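Spermidine synthase (Corynebacterium glutamicum ATCC 13032, PDB 3GJY) probably transfers the aminopropyl group of decarboxylated S-adenosylmethionine to putrescine, yielding the polyamine spermidine. Local coordinates at residues 84-88 with 89-93; 76-79 with 80-84. All coordinates share one frame; numbering follows the deposited sequence.

Both contacts follow one run of chain, sharing A84: contact 2 spans the last turns of helix 69-85, and contact 1 carries the chain from the end of that helix into strand 92-96. Contact 2 is mostly buried and built on regular helical bonds, with R79 and D83 on the flank toward helix 102-110 and T76 turned to helix 255-264. Contact 1 lies at the surface, where the helical pattern has ended and a side-chain carboxylate helps shape the turn. Their centres are about 10 Å apart, and they meet directly: L91 CD2 lies 3.8 Å from I82 CD1, and Q86 CD lies 3.9 Å from F81 CE2, so packing joins the loop to the helix it leaves.

Contact 1: 84-88 with 89-93; sequences AHQDA and SKLRI
Q86, the first residue to leave helical geometry after helix 69-85, crosses L91 at about a right angle, with its OE1 3.8 Å from L91 CD1. A long amide suits this place, since its NE2 reaches across to the backbone carbonyl of D161 on strand 160-165; OE1, by contrast, is buried without a polar partner. D87 opens the turn and braces it with its side chain. With CG swung away from its own backbone N (chi1 -177°), its carboxylate lies beside S89, and OD1 is gripped twice from the same face of its plane, by S89 OG at 2.7 Å, on the syn side but tilted out of the plane, and by S89 N at 3.0 Å, from above it. The D87 carbonyl meanwhile accepts K90 N at 3.1 Å in a nearly straight bond (163°). The extended aliphatic chain of K90 passes across the carboxylate, CE lying 3.6 Å from D87 OD2; NZ stays 4.7 Å from that oxygen, too far for a salt bridge, though the charges probably attract. A88 follows, its methyl against Y111 and its O taking a weak bond from L91 N at 3.5 Å. Aspartate and serine two residues apart thus form an Asx turn superposed on a type I beta turn over 87-90, which leads into strand 92-96, the first strand of the Rossmann-like AdoMet methyltransferase sheet.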
ATOM      1  N   ALA A  84      10.501 -11.053  10.365  1.00 14.47           N
ATOM      2  CA  ALA A  84      10.332 -12.441  10.793  1.00 14.95           C
ATOM      3  C   ALA A  84      10.633 -13.470   9.721  1.00 15.24           C
ATOM      4  O   ALA A  84      11.084 -14.571  10.061  1.00 17.82           O
ATOM      5  CB  ALA A  84       8.929 -12.642  11.303  1.00 16.51           C
ATOM      6  N   HIS A  85      10.369 -13.140   8.452  1.00 14.56           N
ATOM      7  CA  HIS A  85      10.310 -14.187   7.425  1.00 14.68           C
ATOM      8  C   HIS A  85      11.206 -14.035   6.224  1.00 15.29           C
ATOM      9  O   HIS A  85      11.372 -15.006   5.489  1.00 16.99           O
ATOM     10  CB  HIS A  85       8.883 -14.317   6.910  1.00 15.01           C
ATOM     11  CG  HIS A  85       7.892 -14.603   7.983  1.00 15.71           C
ATOM     12  ND1 HIS A  85       7.987 -15.704   8.815  1.00 17.64           N
ATOM     13  CD2 HIS A  85       6.785 -13.926   8.371  1.00 16.24           C
ATOM     14  CE1 HIS A  85       6.959 -15.703   9.650  1.00 17.86           C
ATOM     15  NE2 HIS A  85       6.215 -14.637   9.406  1.00 17.24           N
ATOM     16  N   GLN A  86      11.737 -12.839   5.979  1.00 14.35           N
ATOM     17  CA  GLN A  86      12.435 -12.602   4.715  1.00 13.77           C
ATOM     18  C   GLN A  86      13.842 -12.089   4.929  1.00 13.94           C
ATOM     19  O   GLN A  86      14.228 -11.734   6.039  1.00 15.61           O
ATOM     20  CB  GLN A  86      11.614 -11.627   3.822  1.00 13.36           C
ATOM     21  CG  GLN A  86      10.267 -12.266   3.435  1.00 14.22           C
ATOM     22  CD  GLN A  86       9.404 -11.340   2.639  1.00 15.61           C
ATOM     23  OE1 GLN A  86       9.240 -10.182   3.011  1.00 20.56           O
ATOM     24  NE2 GLN A  86       8.822 -11.844   1.566  1.00 15.08           N
ATOM     25  N   ASP A  87      14.614 -12.079   3.859  1.00 14.31           N
ATOM     26  CA  ASP A  87      16.008 -11.656   3.899  1.00 14.73           C
ATOM     27  C   ASP A  87      16.080 -10.219   3.380  1.00 14.42           C
ATOM     28  O   ASP A  87      15.972  -9.948   2.171  1.00 14.51           O
ATOM     29  CB  ASP A  87      16.835 -12.617   3.036  1.00 14.34           C
ATOM     30  CG  ASP A  87      18.321 -12.306   3.059  1.00 15.68           C
ATOM     31  OD1 ASP A  87      18.704 -11.203   3.541  1.00 17.73           O
ATOM     32  OD2 ASP A  87      19.093 -13.168   2.573  1.00 18.38           O
ATOM     33  N   ALA A  88      16.244  -9.274   4.309  1.00 15.47           N
ATOM     34  CA  ALA A  88      16.277  -7.860   3.966  1.00 16.56           C
ATOM     35  C   ALA A  88      17.388  -7.490   3.005  1.00 16.90           C
ATOM     36  O   ALA A  88      17.276  -6.482   2.290  1.00 17.14           O
ATOM     37  CB  ALA A  88      16.386  -7.008   5.254  1.00 17.79           C
ATOM     38  N   SER A  89      18.487  -8.257   3.026  1.00 17.04           N
ATOM     39  CA  SER A  89      19.636  -7.901   2.191  1.00 17.98           C
ATOM     40  C   SER A  89      19.373  -8.125   0.705  1.00 18.07           C
ATOM     41  O   SER A  89      20.144  -7.654  -0.148  1.00 19.61           O
ATOM     42  CB  SER A  89      20.902  -8.659   2.643  1.00 18.63           C
ATOM     43  OG  SER A  89      20.788 -10.006   2.322  1.00 21.48           O
ATOM     44  N   LYS A  90      18.287  -8.820   0.385  1.00 16.13           N
ATOM     45  CA  LYS A  90      17.964  -9.066  -1.022  1.00 16.78           C
ATOM     46  C   LYS A  90      16.492  -8.782  -1.361  1.00 14.95           C
ATOM     47  O   LYS A  90      15.937  -9.251  -2.378  1.00 16.73           O
ATOM     48  CB  LYS A  90      18.432 -10.438  -1.460  1.00 17.96           C
ATOM     49  CG  LYS A  90      17.900 -11.572  -0.666  1.00 18.32           C
ATOM     50  CD  LYS A  90      18.165 -12.893  -1.386  1.00 20.60           C
ATOM     51  CE  LYS A  90      17.597 -14.054  -0.630  1.00 21.31           C
ATOM     52  NZ  LYS A  90      17.855 -15.291  -1.450  1.00 23.75           N
ATOM     53  N   LEU A  91      15.893  -7.946  -0.524  1.00 12.90           N
ATOM     54  CA  LEU A  91      14.467  -7.684  -0.608  1.00 12.37           C
ATOM     55  C   LEU A  91      14.081  -6.915  -1.871  1.00 12.05           C
ATOM     56  O   LEU A  91      14.721  -5.907  -2.204  1.00 12.24           O
ATOM     57  CB  LEU A  91      14.069  -6.904   0.664  1.00 14.16           C
ATOM     58  CG  LEU A  91      12.574  -6.937   0.962  1.00 16.23           C
ATOM     59  CD1 LEU A  91      12.168  -8.319   1.424  1.00 16.62           C
ATOM     60  CD2 LEU A  91      12.277  -5.911   2.057  1.00 21.02           C
ATOM     61  N   ARG A  92      12.996  -7.351  -2.520  1.00 10.96           N
ATOM     62  CA  ARG A  92      12.434  -6.704  -3.727  1.00 10.71           C
ATOM     63  C   ARG A  92      10.997  -6.350  -3.381  1.00 10.26           C
ATOM     64  O   ARG A  92      10.163  -7.233  -3.158  1.00 10.64           O
ATOM     65  CB  ARG A  92      12.459  -7.637  -4.940  1.00 11.38           C
ATOM     66  CG  ARG A  92      13.828  -8.128  -5.280  1.00 12.56           C
ATOM     67  CD  ARG A  92      13.777  -9.437  -6.089  1.00 13.95           C
ATOM     68  NE  ARG A  92      13.134 -10.491  -5.315  1.00 13.31           N
ATOM     69  CZ  ARG A  92      12.824 -11.696  -5.793  1.00 13.57           C
ATOM     70  NH1 ARG A  92      13.087 -11.975  -7.069  1.00 15.60           N
ATOM     71  NH2 ARG A  92      12.187 -12.581  -5.012  1.00 14.09           N
ATOM     72  N   ILE A  93      10.701  -5.044  -3.314  1.00  9.95           N
ATOM     73  CA  ILE A  93       9.352  -4.579  -3.009  1.00 10.53           C
ATOM     74  C   ILE A  93       8.766  -3.862  -4.233  1.00  9.54           C
ATOM     75  O   ILE A  93       9.392  -2.898  -4.719  1.00 10.27           O
ATOM     76  CB  ILE A  93       9.312  -3.625  -1.793  1.00 10.47           C
ATOM     77  CG1 ILE A  93      10.030  -4.227  -0.574  1.00 11.54           C
ATOM     78  CG2 ILE A  93       7.823  -3.231  -1.494  1.00 12.72           C
ATOM     79  CD1 ILE A  93      10.056  -3.297   0.622  1.00 15.21           C
TER

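Contact 2: 76-79 with 80-84; sequences TGAR and AFIDA
I82 N meets A78 O at 2.8 Å in an almost straight bond (174°), and D83 N meets R79 O at the same 2.8 Å; these are i to i+4 bonds of an alpha helix, the late turns of helix 69-85, which precedes the first strand of the Rossmann-like sheet. The bonds from A80 N to T76 O and from F81 N to G77 O, 3.1 and 3.3 Å long, continue the pattern. R79 and D83, one turn apart, are joined through a water rather than by a direct salt bridge. The water lies in the plane of the guanidinium at its edge, accepting from R79 NE at 2.9 Å and donating to D83 OD2 at 2.6 Å. A bend at chi3 (65°) in the otherwise extended arginine chain presents this edge. Each charged group also has a tyrosine: R79 NH1 bonds to Y106 OH on helix 102-110, and D83 OD1 to Y111 OH just beyond it, so arginine and aspartate suit a flank bordered by hydroxyls. The carboxylate also lies close to a helix carbonyl, D83 OD2 being 3.2 Å from R79 O; both are acceptors, so no bond joins them, and OD2 and OD1 are instead served by the water and by Y111.

Farther round, T76 bonds through OG1 to E263 and packs with A80 against helix 255-264, where a small alanine permits close approach. F81 directs its ring away from 76-79, edge-to-face with H85. Branched I82 faces inward beside A78: its CG1, anti to its carbonyl carbon (chi1 -68°), passes over A78 O, and CD1 ends 4.3 Å from A78 CB.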
ATOM      1  N   THR A  76       4.292  -0.783   9.791  1.00 13.25           N
ATOM      2  CA  THR A  76       4.314  -1.683  10.937  1.00 13.65           C
ATOM      3  C   THR A  76       4.034  -3.139  10.509  1.00 13.11           C
ATOM      4  O   THR A  76       4.765  -4.072  10.906  1.00 13.25           O
ATOM      5  CB  THR A  76       3.272  -1.226  11.971  1.00 12.47           C
ATOM      6  OG1 THR A  76       3.681   0.038  12.496  1.00 15.79           O
ATOM      7  CG2 THR A  76       3.133  -2.270  13.103  1.00 15.68           C
ATOM      8  N   GLY A  77       2.989  -3.334   9.717  1.00 13.07           N
ATOM      9  CA  GLY A  77       2.622  -4.705   9.346  1.00 12.99           C
ATOM     10  C   GLY A  77       3.678  -5.338   8.453  1.00 12.99           C
ATOM     11  O   GLY A  77       4.035  -6.497   8.646  1.00 14.40           O
ATOM     12  N   ALA A  78       4.171  -4.583   7.460  1.00 12.55           N
ATOM     13  CA  ALA A  78       5.158  -5.128   6.520  1.00 12.40           C
ATOM     14  C   ALA A  78       6.492  -5.389   7.223  1.00 13.49           C
ATOM     15  O   ALA A  78       7.107  -6.439   7.018  1.00 13.26           O
ATOM     16  CB  ALA A  78       5.359  -4.201   5.303  1.00 13.31           C
ATOM     17  N   ARG A  79       6.939  -4.461   8.064  1.00 12.48           N
ATOM     18  CA  ARG A  79       8.247  -4.672   8.737  1.00 13.12           C
ATOM     19  C   ARG A  79       8.174  -5.886   9.649  1.00 13.05           C
ATOM     20  O   ARG A  79       9.127  -6.676   9.723  1.00 13.93           O
ATOM     21  CB  ARG A  79       8.694  -3.454   9.550  1.00 13.30           C
ATOM     22  CG  ARG A  79       9.179  -2.292   8.662  1.00 15.23           C
ATOM     23  CD  ARG A  79       9.508  -1.100   9.521  1.00 17.29           C
ATOM     24  NE  ARG A  79      10.635  -1.344  10.408  1.00 21.14           N
ATOM     25  CZ  ARG A  79      11.162  -0.397  11.177  1.00 25.44           C
ATOM     26  NH1 ARG A  79      10.638   0.830  11.169  1.00 26.82           N
ATOM     27  NH2 ARG A  79      12.195  -0.677  11.964  1.00 28.07           N
ATOM     28  N   ALA A  80       7.050  -6.056  10.352  1.00 13.59           N
ATOM     29  CA  ALA A  80       6.934  -7.235  11.235  1.00 14.03           C
ATOM     30  C   ALA A  80       7.101  -8.539  10.424  1.00 14.12           C
ATOM     31  O   ALA A  80       7.787  -9.478  10.845  1.00 15.57           O
ATOM     32  CB  ALA A  80       5.607  -7.212  12.010  1.00 14.78           C
ATOM     33  N   PHE A  81       6.468  -8.574   9.261  1.00 13.03           N
ATOM     34  CA  PHE A  81       6.519  -9.736   8.417  1.00 12.40           C
ATOM     35  C   PHE A  81       7.922  -9.927   7.823  1.00 12.20           C
ATOM     36  O   PHE A  81       8.479 -11.031   7.869  1.00 13.26           O
ATOM     37  CB  PHE A  81       5.499  -9.581   7.288  1.00 12.47           C
ATOM     38  CG  PHE A  81       5.380 -10.809   6.410  1.00 12.80           C
ATOM     39  CD1 PHE A  81       4.365 -11.732   6.633  1.00 13.45           C
ATOM     40  CD2 PHE A  81       6.294 -11.067   5.402  1.00 13.74           C
ATOM     41  CE1 PHE A  81       4.224 -12.863   5.827  1.00 14.54           C
ATOM     42  CE2 PHE A  81       6.175 -12.222   4.612  1.00 14.04           C
ATOM     43  CZ  PHE A  81       5.137 -13.108   4.851  1.00 14.92           C
ATOM     44  N   ILE A  82       8.482  -8.872   7.229  1.00 12.11           N
ATOM     45  CA  ILE A  82       9.795  -8.960   6.598  1.00 12.97           C
ATOM     46  C   ILE A  82      10.837  -9.375   7.643  1.00 12.57           C
ATOM     47  O   ILE A  82      11.698 -10.219   7.382  1.00 14.06           O
ATOM     48  CB  ILE A  82      10.178  -7.592   5.957  1.00 12.38           C
ATOM     49  CG1 ILE A  82       9.263  -7.276   4.755  1.00 12.47           C
ATOM     50  CG2 ILE A  82      11.671  -7.543   5.551  1.00 14.21           C
ATOM     51  CD1 ILE A  82       9.258  -5.804   4.378  1.00 13.74           C
ATOM     52  N   ASP A  83      10.778  -8.753   8.810  1.00 13.19           N
ATOM     53  CA  ASP A  83      11.766  -9.053   9.846  1.00 13.93           C
ATOM     54  C   ASP A  83      11.702 -10.509  10.287  1.00 14.64           C
ATOM     55  O   ASP A  83      12.731 -11.116  10.591  1.00 16.60           O
ATOM     56  CB  ASP A  83      11.597  -8.120  11.041  1.00 14.95           C
ATOM     57  CG  ASP A  83      11.966  -6.680  10.714  1.00 16.13           C
ATOM     58  OD1 ASP A  83      12.584  -6.412   9.642  1.00 15.45           O
ATOM     59  OD2 ASP A  83      11.625  -5.825  11.550  1.00 18.65           O
ATOM     60  N   ALA A  84      10.501 -11.053  10.365  1.00 14.47           N
ATOM     61  CA  ALA A  84      10.332 -12.441  10.793  1.00 14.95           C
ATOM     62  C   ALA A  84      10.633 -13.470   9.721  1.00 15.24           C
ATOM     63  O   ALA A  84      11.084 -14.571  10.061  1.00 17.82           O
ATOM     64  CB  ALA A  84       8.929 -12.642  11.303  1.00 16.51           C
TER
HETATM   65  O   HOH W   1      12.524  -3.405  10.991  1.00 25.01           O